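Local coordinates for chain length determinant protein (Shigella flexneri, PDB 4ZM5) that probably regulates the chain length of lipopolysaccharide O-antigen, as a polysaccharide antigen chain regulator of the membrane, at residues G18-I30 with D213-H225. The protein carries 1 engineered substitution. Numbering follows the deposited sequence.
Sequences GQIAGYNNAMNVI and DIEKLKFDDLDIH
Helix 17-31 packs against the end of helix 202-215 and the chain that runs from there back toward the sheet, so that V29 and I30 meet I214 and L217 while Q19 meets H225. At the first end a chi1 of 168° turns V29 CG1 toward the end of helix 202-215, where it meets I214 CG1 (3.8 Å) and also lies against L217 CD1. L217 points at the helix and splits its two methyls: CD1 is 3.7 Å from I30 CG1, and CD2 lies 4.0 Å from A26 CB. L222 CD2 approaches the same A26 methyl from further along the chain, and L222 CA comes within 4.9 Å of G22 CA, an approach that the missing side chain of G22 permits. Next, I224 CG2 sits 3.6 Å from Y23 CB, oblique to the ring; I224 also touches L113 of helix 91-159. Q19 lies across the H225 imidazole: its CG is over one face, 4.1 Å from the ring centroid, a CH-pi contact, with amide and ring planes 45° apart. H225 NE2 donates to D223 OD2 (2.7 Å) from above the carboxylate plane, which restrains the ring's rotation, while D16 N binds Q19 OE1. D213 OD2 forms a salt bridge with R133 of the second subunit, so this mainly apolar helix-to-loop seam borders the subunit interface of a Wzz-type chain-length regulator.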
ATOM      1  N   GLY B  18       3.397  17.085  -7.156  1.00 42.33           N
ATOM      2  CA  GLY B  18       4.657  17.183  -7.880  1.00 43.86           C
ATOM      3  C   GLY B  18       5.865  17.042  -6.980  1.00 46.31           C
ATOM      4  O   GLY B  18       6.832  16.348  -7.326  1.00 47.76           O
ATOM      5  N   GLN B  19       5.801  17.690  -5.816  1.00 39.83           N
ATOM      6  CA  GLN B  19       6.861  17.652  -4.805  1.00 40.20           C
ATOM      7  C   GLN B  19       7.001  16.255  -4.164  1.00 46.63           C
ATOM      8  O   GLN B  19       8.074  15.893  -3.674  1.00 45.43           O
ATOM      9  CB  GLN B  19       6.550  18.662  -3.682  1.00 39.91           C
ATOM     10  CG  GLN B  19       6.692  20.131  -4.045  1.00 49.12           C
ATOM     11  CD  GLN B  19       6.246  21.005  -2.895  1.00 56.99           C
ATOM     12  OE1 GLN B  19       5.056  21.184  -2.643  1.00 43.64           O
ATOM     13  NE2 GLN B  19       7.192  21.555  -2.153  1.00 53.34           N
ATOM     14  N   ILE B  20       5.899  15.491  -4.177  1.00 45.38           N
ATOM     15  CA  ILE B  20       5.726  14.198  -3.537  1.00 45.43           C
ATOM     16  C   ILE B  20       5.845  12.989  -4.485  1.00 48.88           C
ATOM     17  O   ILE B  20       6.043  11.874  -3.990  1.00 47.74           O
ATOM     18  CB  ILE B  20       4.340  14.273  -2.831  1.00 48.77           C
ATOM     19  CG1 ILE B  20       4.496  14.225  -1.338  1.00 48.73           C
ATOM     20  CG2 ILE B  20       3.251  13.316  -3.345  1.00 50.33           C
ATOM     21  CD1 ILE B  20       5.650  15.155  -0.863  1.00 60.91           C
ATOM     22  N   ALA B  21       5.755  13.209  -5.818  1.00 46.72           N
ATOM     23  CA  ALA B  21       5.786  12.187  -6.870  1.00 48.50           C
ATOM     24  C   ALA B  21       6.828  11.053  -6.624  1.00 53.98           C
ATOM     25  O   ALA B  21       6.468   9.878  -6.738  1.00 53.58           O
ATOM     26  CB  ALA B  21       6.034  12.842  -8.208  1.00 50.67           C
ATOM     27  N   GLY B  22       8.058  11.425  -6.237  1.00 51.22           N
ATOM     28  CA  GLY B  22       9.166  10.520  -5.933  1.00 51.43           C
ATOM     29  C   GLY B  22       8.927   9.611  -4.740  1.00 54.32           C
ATOM     30  O   GLY B  22       9.144   8.403  -4.834  1.00 54.54           O
ATOM     31  N   TYR B  23       8.484  10.189  -3.602  1.00 49.46           N
ATOM     32  CA  TYR B  23       8.165   9.432  -2.388  1.00 48.07           C
ATOM     33  C   TYR B  23       6.964   8.523  -2.652  1.00 50.23           C
ATOM     34  O   TYR B  23       6.966   7.374  -2.225  1.00 47.63           O
ATOM     35  CB  TYR B  23       7.872  10.377  -1.186  1.00 47.71           C
ATOM     36  CG  TYR B  23       7.994   9.704   0.169  1.00 49.04           C
ATOM     37  CD1 TYR B  23       9.242   9.369   0.693  1.00 51.41           C
ATOM     38  CD2 TYR B  23       6.864   9.396   0.923  1.00 49.00           C
ATOM     39  CE1 TYR B  23       9.365   8.715   1.917  1.00 52.08           C
ATOM     40  CE2 TYR B  23       6.975   8.764   2.169  1.00 49.21           C
ATOM     41  CZ  TYR B  23       8.233   8.430   2.664  1.00 58.25           C
ATOM     42  OH  TYR B  23       8.399   7.782   3.872  1.00 57.97           O
ATOM     43  N   ASN B  24       5.950   9.036  -3.389  1.00 47.18           N
ATOM     44  CA  ASN B  24       4.762   8.259  -3.732  1.00 46.43           C
ATOM     45  C   ASN B  24       5.138   7.116  -4.655  1.00 49.90           C
ATOM     46  O   ASN B  24       4.606   6.015  -4.495  1.00 50.09           O
ATOM     47  CB  ASN B  24       3.659   9.127  -4.345  1.00 44.25           C
ATOM     48  CG  ASN B  24       2.450   8.340  -4.784  1.00 67.23           C
ATOM     49  OD1 ASN B  24       1.656   7.850  -3.988  1.00 65.99           O
ATOM     50  ND2 ASN B  24       2.359   8.093  -6.062  1.00 60.53           N
ATOM     51  N   ASN B  25       6.051   7.355  -5.603  1.00 46.87           N
ATOM     52  CA  ASN B  25       6.488   6.285  -6.505  1.00 48.97           C
ATOM     53  C   ASN B  25       7.234   5.204  -5.713  1.00 51.61           C
ATOM     54  O   ASN B  25       6.972   4.022  -5.920  1.00 51.94           O
ATOM     55  CB  ASN B  25       7.343   6.810  -7.665  1.00 49.27           C
ATOM     56  CG  ASN B  25       7.865   5.707  -8.530  1.00 75.67           C
ATOM     57  OD1 ASN B  25       7.102   4.918  -9.095  1.00 73.42           O
ATOM     58  ND2 ASN B  25       9.181   5.556  -8.554  1.00 71.66           N
ATOM     59  N   ALA B  26       8.121   5.612  -4.784  1.00 46.17           N
ATOM     60  CA  ALA B  26       8.860   4.691  -3.932  1.00 45.30           C
ATOM     61  C   ALA B  26       7.896   3.849  -3.111  1.00 48.73           C
ATOM     62  O   ALA B  26       8.050   2.634  -3.088  1.00 49.18           O
ATOM     63  CB  ALA B  26       9.799   5.461  -3.023  1.00 44.62           C
ATOM     64  N   MET B  27       6.849   4.486  -2.519  1.00 44.83           N
ATOM     65  CA  MET B  27       5.800   3.846  -1.699  1.00 45.01           C
ATOM     66  C   MET B  27       4.982   2.838  -2.516  1.00 50.06           C
ATOM     67  O   MET B  27       4.718   1.735  -2.031  1.00 49.99           O
ATOM     68  CB  MET B  27       4.866   4.895  -1.060  1.00 46.43           C
ATOM     69  CG  MET B  27       5.485   5.679   0.096  1.00 49.10           C
ATOM     70  SD  MET B  27       5.986   4.694   1.537  1.00 53.58           S
ATOM     71  CE  MET B  27       7.782   4.759   1.368  1.00 50.22           C
ATOM     72  N   ASN B  28       4.608   3.216  -3.758  1.00 47.39           N
ATOM     73  CA  ASN B  28       3.897   2.361  -4.716  1.00 48.68           C
ATOM     74  C   ASN B  28       4.737   1.121  -5.024  1.00 51.61           C
ATOM     75  O   ASN B  28       4.209   0.010  -4.983  1.00 51.65           O
ATOM     76  CB  ASN B  28       3.583   3.132  -6.025  1.00 50.63           C
ATOM     77  CG  ASN B  28       2.386   4.064  -5.965  1.00 74.66           C
ATOM     78  OD1 ASN B  28       1.452   3.869  -5.186  1.00 69.88           O
ATOM     79  ND2 ASN B  28       2.356   5.069  -6.837  1.00 66.25           N
ATOM     80  N   VAL B  29       6.057   1.315  -5.284  1.00 46.71           N
ATOM     81  CA  VAL B  29       7.013   0.250  -5.606  1.00 46.98           C
ATOM     82  C   VAL B  29       7.068  -0.731  -4.428  1.00 51.08           C
ATOM     83  O   VAL B  29       6.976  -1.924  -4.657  1.00 51.81           O
ATOM     84  CB  VAL B  29       8.425   0.808  -6.010  1.00 48.85           C
ATOM     85  CG1 VAL B  29       9.480  -0.274  -6.061  1.00 49.10           C
ATOM     86  CG2 VAL B  29       8.381   1.530  -7.344  1.00 49.17           C
ATOM     87  N   ILE B  30       7.134  -0.231  -3.183  1.00 46.93           N
ATOM     88  CA  ILE B  30       7.245  -1.063  -1.977  1.00 45.81           C
ATOM     89  C   ILE B  30       5.956  -1.837  -1.638  1.00 50.91           C
ATOM     90  O   ILE B  30       6.034  -3.050  -1.370  1.00 51.90           O
ATOM     91  CB  ILE B  30       7.718  -0.228  -0.744  1.00 46.07           C
ATOM     92  CG1 ILE B  30       9.114   0.392  -0.991  1.00 45.34           C
ATOM     93  CG2 ILE B  30       7.756  -1.095   0.518  1.00 46.46           C
ATOM     94  CD1 ILE B  30       9.405   1.650  -0.201  1.00 49.22           C
ATOM     95  N   ASP B 213      12.759  -4.054  -8.428  1.00 51.88           N
ATOM     96  CA  ASP B 213      12.446  -2.631  -8.474  1.00 52.83           C
ATOM     97  C   ASP B 213      12.640  -1.965  -7.104  1.00 58.45           C
ATOM     98  O   ASP B 213      12.989  -0.789  -7.068  1.00 58.90           O
ATOM     99  CB  ASP B 213      11.009  -2.412  -8.986  1.00 55.16           C
ATOM    100  CG  ASP B 213      10.720  -2.906 -10.402  1.00 63.19           C
ATOM    101  OD1 ASP B 213      11.684  -3.059 -11.191  1.00 62.26           O
ATOM    102  OD2 ASP B 213       9.528  -3.093 -10.732  1.00 70.39           O
ATOM    103  N   ILE B 214      12.419  -2.704  -5.987  1.00 55.70           N
ATOM    104  CA  ILE B 214      12.612  -2.191  -4.619  1.00 56.32           C
ATOM    105  C   ILE B 214      14.101  -1.966  -4.384  1.00 61.38           C
ATOM    106  O   ILE B 214      14.488  -0.959  -3.776  1.00 62.12           O
ATOM    107  CB  ILE B 214      11.978  -3.102  -3.530  1.00 59.28           C
ATOM    108  CG1 ILE B 214      10.451  -2.975  -3.563  1.00 60.02           C
ATOM    109  CG2 ILE B 214      12.498  -2.757  -2.113  1.00 60.92           C
ATOM    110  CD1 ILE B 214       9.708  -3.803  -2.547  1.00 69.04           C
ATOM    111  N   GLU B 215      14.931  -2.881  -4.916  1.00 57.34           N
ATOM    112  CA  GLU B 215      16.383  -2.834  -4.811  1.00 58.03           C
ATOM    113  C   GLU B 215      16.965  -1.624  -5.545  1.00 62.26           C
ATOM    114  O   GLU B 215      18.062  -1.189  -5.208  1.00 63.56           O
ATOM    115  CB  GLU B 215      16.985  -4.144  -5.341  1.00 59.51           C
ATOM    116  CG  GLU B 215      17.365  -5.102  -4.218  1.00 75.98           C
ATOM    117  CD  GLU B 215      16.987  -6.567  -4.386  1.00108.53           C
ATOM    118  OE1 GLU B 215      17.370  -7.164  -5.419  1.00109.07           O
ATOM    119  OE2 GLU B 215      16.302  -7.116  -3.488  1.00104.69           O
ATOM    120  N   LYS B 216      16.217  -1.066  -6.520  1.00 57.38           N
ATOM    121  CA  LYS B 216      16.614   0.097  -7.330  1.00 56.83           C
ATOM    122  C   LYS B 216      16.320   1.435  -6.632  1.00 60.49           C
ATOM    123  O   LYS B 216      16.798   2.472  -7.091  1.00 60.64           O
ATOM    124  CB  LYS B 216      15.897   0.067  -8.691  1.00 59.09           C
ATOM    125  CG  LYS B 216      16.465  -0.941  -9.689  1.00 73.68           C
ATOM    126  CD  LYS B 216      15.390  -1.507 -10.610  1.00 83.41           C
ATOM    127  CE  LYS B 216      15.372  -0.937 -12.010  1.00 95.32           C
ATOM    128  NZ  LYS B 216      14.252  -1.506 -12.810  1.00102.60           N
ATOM    129  N   LEU B 217      15.534   1.423  -5.537  1.00 56.96           N
ATOM    130  CA  LEU B 217      15.154   2.635  -4.815  1.00 57.19           C
ATOM    131  C   LEU B 217      16.312   3.206  -4.002  1.00 66.66           C
ATOM    132  O   LEU B 217      16.981   2.467  -3.280  1.00 68.40           O
ATOM    133  CB  LEU B 217      13.955   2.385  -3.881  1.00 56.59           C
ATOM    134  CG  LEU B 217      12.624   1.965  -4.494  1.00 58.95           C
ATOM    135  CD1 LEU B 217      11.677   1.500  -3.413  1.00 58.93           C
ATOM    136  CD2 LEU B 217      11.985   3.082  -5.335  1.00 57.68           C
ATOM    137  N   LYS B 218      16.531   4.528  -4.118  1.00 65.79           N
ATOM    138  CA  LYS B 218      17.559   5.286  -3.394  1.00 67.38           C
ATOM    139  C   LYS B 218      16.975   6.640  -2.924  1.00 71.72           C
ATOM    140  O   LYS B 218      16.314   7.326  -3.708  1.00 70.34           O
ATOM    141  CB  LYS B 218      18.826   5.484  -4.263  1.00 71.23           C
ATOM    142  CG  LYS B 218      19.977   6.256  -3.584  1.00 93.20           C
ATOM    143  CD  LYS B 218      20.569   5.536  -2.351  1.00104.35           C
ATOM    144  CE  LYS B 218      20.463   6.378  -1.098  1.00113.09           C
ATOM    145  NZ  LYS B 218      20.755   5.603   0.133  1.00123.16           N
ATOM    146  N   PHE B 219      17.211   7.000  -1.641  1.00 70.09           N
ATOM    147  CA  PHE B 219      16.720   8.241  -1.008  1.00 71.10           C
ATOM    148  C   PHE B 219      17.201   9.514  -1.729  1.00 77.88           C
ATOM    149  O   PHE B 219      16.419  10.454  -1.872  1.00 77.60           O
ATOM    150  CB  PHE B 219      17.127   8.291   0.477  1.00 73.75           C
ATOM    151  CG  PHE B 219      16.616   9.499   1.227  1.00 76.07           C
ATOM    152  CD1 PHE B 219      15.294   9.575   1.638  1.00 79.34           C
ATOM    153  CD2 PHE B 219      17.457  10.567   1.511  1.00 78.40           C
ATOM    154  CE1 PHE B 219      14.822  10.707   2.310  1.00 81.28           C
ATOM    155  CE2 PHE B 219      16.986  11.688   2.199  1.00 81.73           C
ATOM    156  CZ  PHE B 219      15.674  11.752   2.594  1.00 80.42           C
ATOM    157  N   ASP B 220      18.472   9.536  -2.177  1.00 77.35           N
ATOM    158  CA  ASP B 220      19.082  10.668  -2.882  1.00 78.88           C
ATOM    159  C   ASP B 220      18.373  10.977  -4.209  1.00 84.50           C
ATOM    160  O   ASP B 220      18.333  12.143  -4.611  1.00 85.39           O
ATOM    161  CB  ASP B 220      20.572  10.401  -3.145  1.00 81.70           C
ATOM    162  CG  ASP B 220      21.407  10.254  -1.889  1.00 95.59           C
ATOM    163  OD1 ASP B 220      21.447  11.215  -1.086  1.00 97.42           O
ATOM    164  OD2 ASP B 220      22.051   9.189  -1.723  1.00101.40           O
ATOM    165  N   ASP B 221      17.811   9.941  -4.876  1.00 81.15           N
ATOM    166  CA  ASP B 221      17.078  10.066  -6.139  1.00 81.51           C
ATOM    167  C   ASP B 221      15.770  10.826  -5.947  1.00 86.04           C
ATOM    168  O   ASP B 221      15.400  11.637  -6.798  1.00 86.95           O
ATOM    169  CB  ASP B 221      16.793   8.684  -6.760  1.00 83.00           C
ATOM    170  CG  ASP B 221      17.935   8.072  -7.564  1.00 97.16           C
ATOM    171  OD1 ASP B 221      18.892   8.810  -7.906  1.00 99.16           O
ATOM    172  OD2 ASP B 221      17.851   6.865  -7.890  1.00103.05           O
ATOM    173  N   LEU B 222      15.084  10.582  -4.825  1.00 82.18           N
ATOM    174  CA  LEU B 222      13.823  11.244  -4.538  1.00 82.99           C
ATOM    175  C   LEU B 222      14.021  12.586  -3.816  1.00 88.44           C
ATOM    176  O   LEU B 222      14.477  12.641  -2.654  1.00 89.17           O
ATOM    177  CB  LEU B 222      12.840  10.352  -3.753  1.00 82.95           C
ATOM    178  CG  LEU B 222      13.402   9.200  -2.932  1.00 86.66           C
ATOM    179  CD1 LEU B 222      13.034   9.327  -1.464  1.00 88.11           C
ATOM    180  CD2 LEU B 222      12.905   7.896  -3.466  1.00 87.29           C
ATOM    181  N   ASP B 223      13.655  13.665  -4.541  1.00 84.61           N
ATOM    182  CA  ASP B 223      13.629  15.036  -4.047  1.00 85.27           C
ATOM    183  C   ASP B 223      12.323  15.157  -3.275  1.00 87.68           C
ATOM    184  O   ASP B 223      11.255  15.352  -3.870  1.00 88.22           O
ATOM    185  CB  ASP B 223      13.753  16.069  -5.200  1.00 88.34           C
ATOM    186  CG  ASP B 223      13.591  17.528  -4.784  1.00105.04           C
ATOM    187  OD1 ASP B 223      14.283  17.960  -3.836  1.00106.14           O
ATOM    188  OD2 ASP B 223      12.799  18.246  -5.432  1.00115.11           O
ATOM    189  N   ILE B 224      12.393  14.924  -1.960  1.00 82.40           N
ATOM    190  CA  ILE B 224      11.184  14.931  -1.145  1.00 82.80           C
ATOM    191  C   ILE B 224      11.087  16.193  -0.295  1.00 84.89           C
ATOM    192  O   ILE B 224      12.066  16.689   0.266  1.00 83.17           O
ATOM    193  CB  ILE B 224      10.986  13.632  -0.323  1.00 85.71           C
ATOM    194  CG1 ILE B 224      12.127  13.393   0.697  1.00 85.58           C
ATOM    195  CG2 ILE B 224      10.804  12.438  -1.286  1.00 85.35           C
ATOM    196  CD1 ILE B 224      11.908  12.229   1.594  1.00 92.28           C
ATOM    197  N   HIS B 225       9.866  16.713  -0.264  1.00 46.36           N
ATOM    198  CA  HIS B 225       9.422  17.927   0.420  1.00 45.17           C
ATOM    199  C   HIS B 225       8.360  17.527   1.443  1.00 42.26           C
ATOM    200  O   HIS B 225       7.461  16.775   1.111  1.00 40.87           O
ATOM    201  CB  HIS B 225       8.865  18.942  -0.620  1.00 47.70           C
ATOM    202  CG  HIS B 225       9.776  19.186  -1.802  1.00 53.17           C
ATOM    203  ND1 HIS B 225      10.632  20.278  -1.845  1.00 55.31           N
ATOM    204  CD2 HIS B 225       9.951  18.454  -2.931  1.00 56.70           C
ATOM    205  CE1 HIS B 225      11.297  20.169  -2.987  1.00 56.42           C
ATOM    206  NE2 HIS B 225      10.915  19.094  -3.678  1.00 57.60           N
TER